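Glycoside hydrolase family 31 (Kribbella flavida DSM 17836, PDB 5X3I) hydrolyses the alpha-1,3-glucosidic linkages of the starch-derived cyclic tetrasaccharide cyclobis-(1-6)-alpha-nigerosyl inside the cell, yielding isomaltose. Local coordinates at residues A[25-28]-A[29-32]; A[485-488]-A[489-493]; A[728-732]-A[733-737]. The protein carries 1 engineered substitution. All coordinates share one frame; numbering follows the deposited sequence.

From the N terminus, contact 1 forms first: 25-28 and 29-32 close two overlapping turns in the loop ahead of strand 40-41. Contact 2 (485-488 with 489-493) closes the start of a short helix, 489-492, beyond strand 467-470 of the TIM barrel. Contact 3 (728-732 with 733-737) turns a strand of the C-terminal sheet into the last helix. The three follow in series, neither nested nor crossed. Contacts 1 and 2 are neighbours, centres about 17 Å apart, and share His479, which bonds to Glu30 and, through its backbone, to Asp490. Contact 3 lies on the opposite side of the molecule, its centre about 55 Å from that of contact 1.

Contact 1: A[25-28]-A[29-32]; sequences RPHG and IEHP
A type II' beta turn brings His27 and Glu30 together, and it overlaps a type I turn running from Arg25 to Gly28. Gly28 N closes the type I turn on Arg25 O at 2.8 Å. Gly28 then takes the second position of the II' turn with a positive phi of 67°, where a side chain would run into Ile29 N. Across this turn the aliphatic part of Glu30 lies against the base of His27: Glu30 CG is 3.6 Å from His27 CB and 3.5 Å from His27 O. His27 CG stands beside its own backbone N (chi1 -68°), so CB does the touching while the imidazole is carried off to stack on the ring of His479. The Glu30 chain runs out extended past His27 CB, and a water donates both to Glu30 OE2 (3.2 Å) and to Gly28 O (2.6 Å), tying the carboxylate to the turn. Arg25 comes round from the other turn. Its chain bends at chi3 and lays one guanidinium face over the peptide after Gly28, with Ile29 N 3.7 Å from Arg25 NH1, a flat-on packing rather than a bond; Ile29 N donates instead to Ser36 OG, and Arg25 NE pairs with Asp38. Glu30 OE1 bonds to His479 ND1, while Arg431 donates to Ile29 O. The paired turns thus sit between two parts of the fold, their start joined by backbone bonds to Asp38 and to Arg40 in strand 40-41 and their far side facing barrel loops, including the one that follows strand 467-470.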
loop_
_atom_site.group_PDB
_atom_site.type_symbol
_atom_site.label_atom_id
_atom_site.label_comp_id
_atom_site.label_asym_id
_atom_site.label_seq_id
_atom_site.Cartn_x
_atom_site.Cartn_y
_atom_site.Cartn_z
ATOM N N ARG A 25 22.436 17.788 6.455
ATOM C CA ARG A 25 21.323 17.359 7.300
ATOM C C ARG A 25 21.606 15.961 7.835
ATOM O O ARG A 25 21.578 15.010 7.071
ATOM C CB ARG A 25 20.003 17.364 6.524
ATOM C CG ARG A 25 19.530 18.720 6.017
ATOM C CD ARG A 25 18.277 18.553 5.152
ATOM N NE ARG A 25 18.532 17.691 3.996
ATOM C CZ ARG A 25 17.591 17.137 3.234
ATOM N NH1 ARG A 25 17.944 16.371 2.211
ATOM N NH2 ARG A 25 16.303 17.340 3.491
ATOM N N PRO A 26 21.873 15.828 9.143
ATOM C CA PRO A 26 22.276 14.534 9.710
ATOM C C PRO A 26 21.357 13.371 9.329
ATOM O O PRO A 26 21.860 12.302 8.993
ATOM C CB PRO A 26 22.233 14.792 11.214
ATOM C CG PRO A 26 22.580 16.232 11.331
ATOM C CD PRO A 26 21.939 16.905 10.144
ATOM N N HIS A 27 20.044 13.586 9.360
ATOM C CA HIS A 27 19.084 12.560 8.954
ATOM C C HIS A 27 18.833 12.515 7.448
ATOM O O HIS A 27 18.250 11.562 6.937
ATOM C CB HIS A 27 17.752 12.773 9.661
ATOM C CG HIS A 27 17.805 12.518 11.131
ATOM N ND1 HIS A 27 17.393 11.331 11.693
ATOM C CD2 HIS A 27 18.219 13.300 12.155
ATOM C CE1 HIS A 27 17.547 11.393 13.002
ATOM N NE2 HIS A 27 18.044 12.577 13.307
ATOM N N GLY A 28 19.255 13.549 6.740
ATOM C CA GLY A 28 19.040 13.610 5.309
ATOM C C GLY A 28 17.568 13.732 4.956
ATOM O O GLY A 28 16.784 14.317 5.702
ATOM N N ILE A 29 17.194 13.155 3.824
ATOM C CA ILE A 29 15.832 13.277 3.314
ATOM C C ILE A 29 14.892 12.328 4.062
ATOM O O ILE A 29 13.674 12.488 4.032
ATOM C CB ILE A 29 15.793 13.000 1.798
ATOM C CG1 ILE A 29 14.517 13.558 1.168
ATOM C CG2 ILE A 29 15.953 11.523 1.512
ATOM C CD1 ILE A 29 14.499 13.449 -0.333
ATOM N N GLU A 30 15.494 11.367 4.754
ATOM C CA GLU A 30 14.802 10.370 5.564
ATOM C C GLU A 30 13.933 9.455 4.712
ATOM O O GLU A 30 12.852 9.032 5.112
ATOM C CB GLU A 30 13.990 11.040 6.672
ATOM C CG GLU A 30 14.884 11.701 7.692
ATOM C CD GLU A 30 14.157 12.202 8.911
ATOM O OE1 GLU A 30 13.625 11.379 9.685
ATOM O OE2 GLU A 30 14.129 13.429 9.093
ATOM N N HIS A 31 14.445 9.154 3.529
ATOM C CA HIS A 31 13.968 8.042 2.738
ATOM C C HIS A 31 14.202 6.806 3.594
ATOM O O HIS A 31 15.310 6.600 4.079
ATOM C CB HIS A 31 14.723 7.993 1.409
ATOM C CG HIS A 31 14.241 6.951 0.448
ATOM N ND1 HIS A 31 14.102 5.623 0.788
ATOM C CD2 HIS A 31 13.919 7.037 -0.864
ATOM C CE1 HIS A 31 13.695 4.941 -0.267
ATOM N NE2 HIS A 31 13.580 5.776 -1.283
ATOM N N PRO A 32 13.160 5.996 3.819
ATOM C CA PRO A 32 13.323 4.889 4.769
ATOM C C PRO A 32 14.284 3.802 4.306
ATOM O O PRO A 32 14.776 3.057 5.141
ATOM C CB PRO A 32 11.903 4.318 4.892
ATOM C CG PRO A 32 11.223 4.715 3.645
ATOM C CD PRO A 32 11.784 6.069 3.293
HETATM O O HOH W 1 16.334 15.399 7.978
#

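Contact 2: A[485-488]-A[489-493]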
loop_
_atom_site.group_PDB
_atom_site.type_symbol
_atom_site.label_atom_id
_atom_site.label_comp_id
_atom_site.label_asym_id
_atom_site.label_seq_id
_atom_site.Cartn_x
_atom_site.Cartn_y
_atom_site.Cartn_z
ATOM N N ASP A 485 -2.620 15.747 16.231
ATOM C CA ASP A 485 -3.133 14.827 17.224
ATOM C C ASP A 485 -2.101 14.623 18.342
ATOM O O ASP A 485 -2.343 13.863 19.256
ATOM C CB ASP A 485 -3.517 13.482 16.597
ATOM C CG ASP A 485 -2.310 12.661 16.149
ATOM O OD1 ASP A 485 -1.191 13.195 16.072
ATOM O OD2 ASP A 485 -2.491 11.464 15.858
ATOM N N GLY A 486 -0.952 15.295 18.232
ATOM C CA GLY A 486 0.094 15.221 19.246
ATOM C C GLY A 486 1.195 14.212 18.968
ATOM O O GLY A 486 2.198 14.160 19.688
ATOM N N ARG A 487 1.027 13.398 17.932
ATOM C CA ARG A 487 2.068 12.454 17.546
ATOM C C ARG A 487 3.169 13.108 16.722
ATOM O O ARG A 487 2.916 14.033 15.957
ATOM C CB ARG A 487 1.482 11.295 16.756
ATOM C CG ARG A 487 0.564 10.398 17.547
ATOM C CD ARG A 487 0.089 9.259 16.685
ATOM N NE ARG A 487 -0.543 8.229 17.487
ATOM C CZ ARG A 487 -1.793 8.287 17.929
ATOM N NH1 ARG A 487 -2.559 9.331 17.645
ATOM N NH2 ARG A 487 -2.275 7.299 18.666
ATOM N N LYS A 488 4.389 12.600 16.862
ATOM C CA LYS A 488 5.470 13.034 16.004
ATOM C C LYS A 488 5.594 12.077 14.827
ATOM O O LYS A 488 4.952 11.032 14.802
ATOM C CB LYS A 488 6.784 13.099 16.787
ATOM C CG LYS A 488 6.706 13.931 18.052
ATOM C CD LYS A 488 6.426 15.372 17.712
ATOM C CE LYS A 488 6.202 16.227 18.951
ATOM N NZ LYS A 488 4.885 15.969 19.589
ATOM N N GLY A 489 6.475 12.404 13.889
ATOM C CA GLY A 489 6.545 11.685 12.630
ATOM C C GLY A 489 6.959 10.233 12.749
ATOM O O GLY A 489 6.497 9.395 11.981
ATOM N N ASP A 490 7.827 9.927 13.715
ATOM C CA ASP A 490 8.286 8.557 13.882
ATOM C C ASP A 490 7.125 7.633 14.223
ATOM O O ASP A 490 7.145 6.465 13.877
ATOM C CB ASP A 490 9.391 8.462 14.951
ATOM C CG ASP A 490 8.913 8.821 16.344
ATOM O OD1 ASP A 490 8.131 9.775 16.517
ATOM O OD2 ASP A 490 9.340 8.146 17.286
ATOM N N GLU A 491 6.166 8.151 14.979
ATOM C CA GLU A 491 4.885 7.499 15.225
ATOM C C GLU A 491 3.775 7.724 14.179
ATOM O O GLU A 491 3.027 6.813 13.846
ATOM C CB GLU A 491 4.374 7.940 16.595
ATOM C CG GLU A 491 3.370 7.006 17.191
ATOM C CD GLU A 491 3.180 7.227 18.681
ATOM O OE1 GLU A 491 3.252 8.381 19.144
ATOM O OE2 GLU A 491 2.957 6.227 19.378
ATOM N N GLY A 492 3.640 8.958 13.706
ATOM C CA GLY A 492 2.468 9.357 12.947
ATOM C C GLY A 492 2.497 9.023 11.466
ATOM O O GLY A 492 1.450 8.836 10.854
ATOM N N ASN A 493 3.693 8.950 10.891
ATOM C CA ASN A 493 3.830 8.789 9.451
ATOM C C ASN A 493 3.233 7.491 8.930
ATOM O O ASN A 493 2.639 7.477 7.863
ATOM C CB ASN A 493 5.304 8.888 9.043
ATOM C CG ASN A 493 5.867 10.275 9.273
ATOM O OD1 ASN A 493 5.134 11.196 9.601
ATOM N ND2 ASN A 493 7.175 10.426 9.109
HETATM O O HOH W 2 0.528 5.221 17.428
HETATM O O HOH W 3 4.800 10.764 19.018
#
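Lys488 O receives Gly492 N at 2.7 Å, the first full turn of the short helix 489-492, in which Lys488 is the N-cap. Glu491 N adds a weak second bond to the same oxygen. A side chain on Gly492 would crowd that oxygen, so the glycine suits the close turn. Beside the backbone, Glu491 and Arg487 pass each other at a slant. CG of Glu491 is anti to its backbone N (chi1 -159°), which swings the carboxylate back along the arginine's aliphatic chain, OE1 lying 3.7 Å from Arg487 CG. The two charged planes are turned 68° apart and Arg487 NE stays 4.1 Å from Glu491 OE1, leaving charge attraction without a direct bond. One water bridges the pair, accepting from Arg487 NE and donating weakly to Glu491 OE2; a second accepts from Lys488 N (2.9 Å) and donates to Glu491 OE1, so the third helical residue reaches the N-cap amide indirectly, where a true capping box would do it directly. Both acids here, Asp490 and Glu491, sit at the helix start, where carboxylates probably gain from its dipole; Asp490 OD2 is paired with Arg245. Farther out, the loop after strand 467-470 of the TIM barrel holds Arg487 in place. Asp485 makes an Asx turn, OD1 accepting from Arg487 N at 2.9 Å, while its other oxygen takes the guanidinium. That salt bridge runs from Arg487 NH1 to Asp485 OD2 at 2.8 Å, with the oxygen close to the guanidinium plane but the donor above the carboxylate plane.

Contact 3: A[728-732]-A[733-737]. With SO4 (sulfate ion), chain K; SO4 (sulfate ion), chain J.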
loop_
_atom_site.group_PDB
_atom_site.type_symbol
_atom_site.label_atom_id
_atom_site.label_comp_id
_atom_site.label_asym_id
_atom_site.label_seq_id
_atom_site.Cartn_x
_atom_site.Cartn_y
_atom_site.Cartn_z
ATOM N N VAL A 728 -10.715 -24.878 -10.182
ATOM C CA VAL A 728 -11.574 -24.464 -9.091
ATOM C C VAL A 728 -12.340 -25.685 -8.620
ATOM O O VAL A 728 -12.852 -26.447 -9.428
ATOM C CB VAL A 728 -12.574 -23.361 -9.511
ATOM C CG1 VAL A 728 -13.582 -23.092 -8.400
ATOM C CG2 VAL A 728 -11.860 -22.096 -9.901
ATOM N N TYR A 729 -12.429 -25.863 -7.315
ATOM C CA TYR A 729 -13.088 -27.024 -6.759
ATOM C C TYR A 729 -14.042 -26.589 -5.671
ATOM O O TYR A 729 -13.749 -25.681 -4.911
ATOM C CB TYR A 729 -12.054 -28.027 -6.225
ATOM C CG TYR A 729 -11.135 -28.536 -7.308
ATOM C CD1 TYR A 729 -11.455 -29.672 -8.036
ATOM C CD2 TYR A 729 -9.968 -27.866 -7.626
ATOM C CE1 TYR A 729 -10.637 -30.127 -9.041
ATOM C CE2 TYR A 729 -9.136 -28.320 -8.626
ATOM C CZ TYR A 729 -9.479 -29.452 -9.330
ATOM O OH TYR A 729 -8.665 -29.905 -10.331
ATOM N N CYS A 730 -15.192 -27.241 -5.608
ATOM C CA CYS A 730 -16.211 -26.892 -4.642
ATOM C C CYS A 730 -16.395 -28.014 -3.637
ATOM O O CYS A 730 -16.323 -29.185 -3.992
ATOM C CB CYS A 730 -17.538 -26.586 -5.349
ATOM S SG CYS A 730 -18.876 -26.110 -4.262
ATOM N N ARG A 731 -16.623 -27.649 -2.383
ATOM C CA ARG A 731 -16.941 -28.631 -1.362
ATOM C C ARG A 731 -18.222 -29.340 -1.771
ATOM O O ARG A 731 -19.230 -28.693 -2.059
ATOM C CB ARG A 731 -17.090 -27.976 0.011
ATOM C CG ARG A 731 -15.780 -27.439 0.574
ATOM C CD ARG A 731 -15.974 -26.733 1.909
ATOM N NE ARG A 731 -16.402 -27.641 2.964
ATOM C CZ ARG A 731 -17.579 -27.583 3.580
ATOM N NH1 ARG A 731 -18.464 -26.650 3.257
ATOM N NH2 ARG A 731 -17.872 -28.461 4.530
ATOM N N ALA A 732 -18.169 -30.667 -1.801
ATOM C CA ALA A 732 -19.241 -31.480 -2.357
ATOM C C ALA A 732 -20.589 -31.179 -1.726
ATOM O O ALA A 732 -21.598 -31.127 -2.413
ATOM C CB ALA A 732 -18.908 -32.953 -2.205
ATOM N N SER A 733 -20.603 -30.969 -0.420
ATOM C CA SER A 733 -21.853 -30.757 0.285
ATOM C C SER A 733 -22.574 -29.479 -0.146
ATOM O O SER A 733 -23.786 -29.400 -0.051
ATOM C CB SER A 733 -21.607 -30.728 1.791
ATOM O OG SER A 733 -20.602 -29.794 2.120
ATOM N N ARG A 734 -21.827 -28.461 -0.555
ATOM C CA ARG A 734 -22.434 -27.222 -1.026
ATOM C C ARG A 734 -22.508 -27.070 -2.547
ATOM O O ARG A 734 -22.912 -26.017 -3.040
ATOM C CB ARG A 734 -21.709 -26.029 -0.408
ATOM C CG ARG A 734 -21.542 -26.161 1.099
ATOM C CD ARG A 734 -22.848 -26.369 1.832
ATOM N NE ARG A 734 -23.563 -25.117 2.046
ATOM C CZ ARG A 734 -24.571 -24.970 2.902
ATOM N NH1 ARG A 734 -24.975 -25.997 3.638
ATOM N NH2 ARG A 734 -25.170 -23.791 3.026
ATOM N N TRP A 735 -22.083 -28.084 -3.295
ATOM C CA TRP A 735 -22.098 -28.000 -4.754
ATOM C C TRP A 735 -23.504 -27.765 -5.317
ATOM O O TRP A 735 -23.660 -27.187 -6.384
ATOM C CB TRP A 735 -21.505 -29.263 -5.364
ATOM C CG TRP A 735 -21.627 -29.382 -6.857
ATOM C CD1 TRP A 735 -22.236 -30.386 -7.543
ATOM C CD2 TRP A 735 -21.115 -28.479 -7.844
ATOM N NE1 TRP A 735 -22.138 -30.171 -8.889
ATOM C CE2 TRP A 735 -21.457 -29.004 -9.104
ATOM C CE3 TRP A 735 -20.411 -27.274 -7.786
ATOM C CZ2 TRP A 735 -21.115 -28.373 -10.295
ATOM C CZ3 TRP A 735 -20.071 -26.651 -8.967
ATOM C CH2 TRP A 735 -20.422 -27.200 -10.204
ATOM N N SER A 736 -24.516 -28.209 -4.584
ATOM C CA SER A 736 -25.893 -27.969 -4.975
ATOM C C SER A 736 -26.150 -26.465 -5.091
ATOM O O SER A 736 -26.855 -26.025 -5.986
ATOM C CB SER A 736 -26.856 -28.606 -3.973
ATOM O OG SER A 736 -28.196 -28.268 -4.281
ATOM N N GLU A 737 -25.551 -25.680 -4.203
ATOM C CA GLU A 737 -25.731 -24.233 -4.227
ATOM C C GLU A 737 -24.897 -23.551 -5.315
ATOM O O GLU A 737 -25.317 -22.541 -5.859
ATOM C CB GLU A 737 -25.392 -23.622 -2.863
ATOM C CG GLU A 737 -26.066 -24.299 -1.683
ATOM C CD GLU A 737 -25.881 -23.552 -0.369
ATOM O OE1 GLU A 737 -25.051 -22.622 -0.304
ATOM O OE2 GLU A 737 -26.574 -23.894 0.607
HETATM S S SO4 K . -17.783 -31.945 2.272
HETATM O O1 SO4 K . -18.697 -32.961 1.764
HETATM O O2 SO4 K . -18.310 -30.638 1.907
HETATM O O3 SO4 K . -17.676 -32.045 3.724
HETATM O O4 SO4 K . -16.459 -32.132 1.688
HETATM S S SO4 J . -21.638 -28.205 5.377
HETATM O O1 SO4 J . -22.646 -29.136 4.887
HETATM O O2 SO4 J . -22.134 -27.523 6.566
HETATM O O3 SO4 J . -20.423 -28.940 5.711
HETATM O O4 SO4 J . -21.339 -27.224 4.341
HETATM O O HOH W 4 -24.198 -30.366 -2.940
#
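Arg731 and Ser733 share an anion-lined corner with two sulfate ions, probably from the crystallisation liquor. Arg731 grips sulfate J with two N-H groups. Arg731 NH2 donates to O3 of sulfate J at 2.9 Å, with O3 at the guanidinium edge. Arg731 NH1 donates to O4 of sulfate J at 3.1 Å and also pairs with Glu680. Sulfate K instead sets its O2 over one face of the same guanidinium, toward the rim. That O2 accepts from Ser733 N at 3.3 Å and from Ser733 OG, whose 2.5 Å separation from O2 is so short that its exact length is doubtful. With chi1 53°, Ser733 OG sits between its own N and carbonyl carbon, and the amide and hydroxyl can reach one oxygen. Glu702 N also donates to sulfate. Arg734 runs beside Arg731, pointing the same way, its CG and CD packed against O4 of sulfate J. With a leucine here in place of Arg731, sulfate J would probably lose two donors and Glu680 its charged mate. The backbone is satisfied in sequence: Arg734 N donates to Arg731 O (3.0 Å) and Trp735 N to Ala732 O (3.2 Å). A water donates to Ala732 O as well, at 2.8 Å, and accepts from Ser736 N. On the inner side Cys730 meets the indole: CB lies 3.8 Å from Trp735 CE3, and the sulfur lies at the edge of the six-membered ring, a sulfur-aromatic contact. The whole is a strand-to-helix junction: strand 728-731, set in the antiparallel C-terminal sheet between 681-683 and 703-705, passes through Ala732, Ser733 and Arg734 into the terminal helix 735-742.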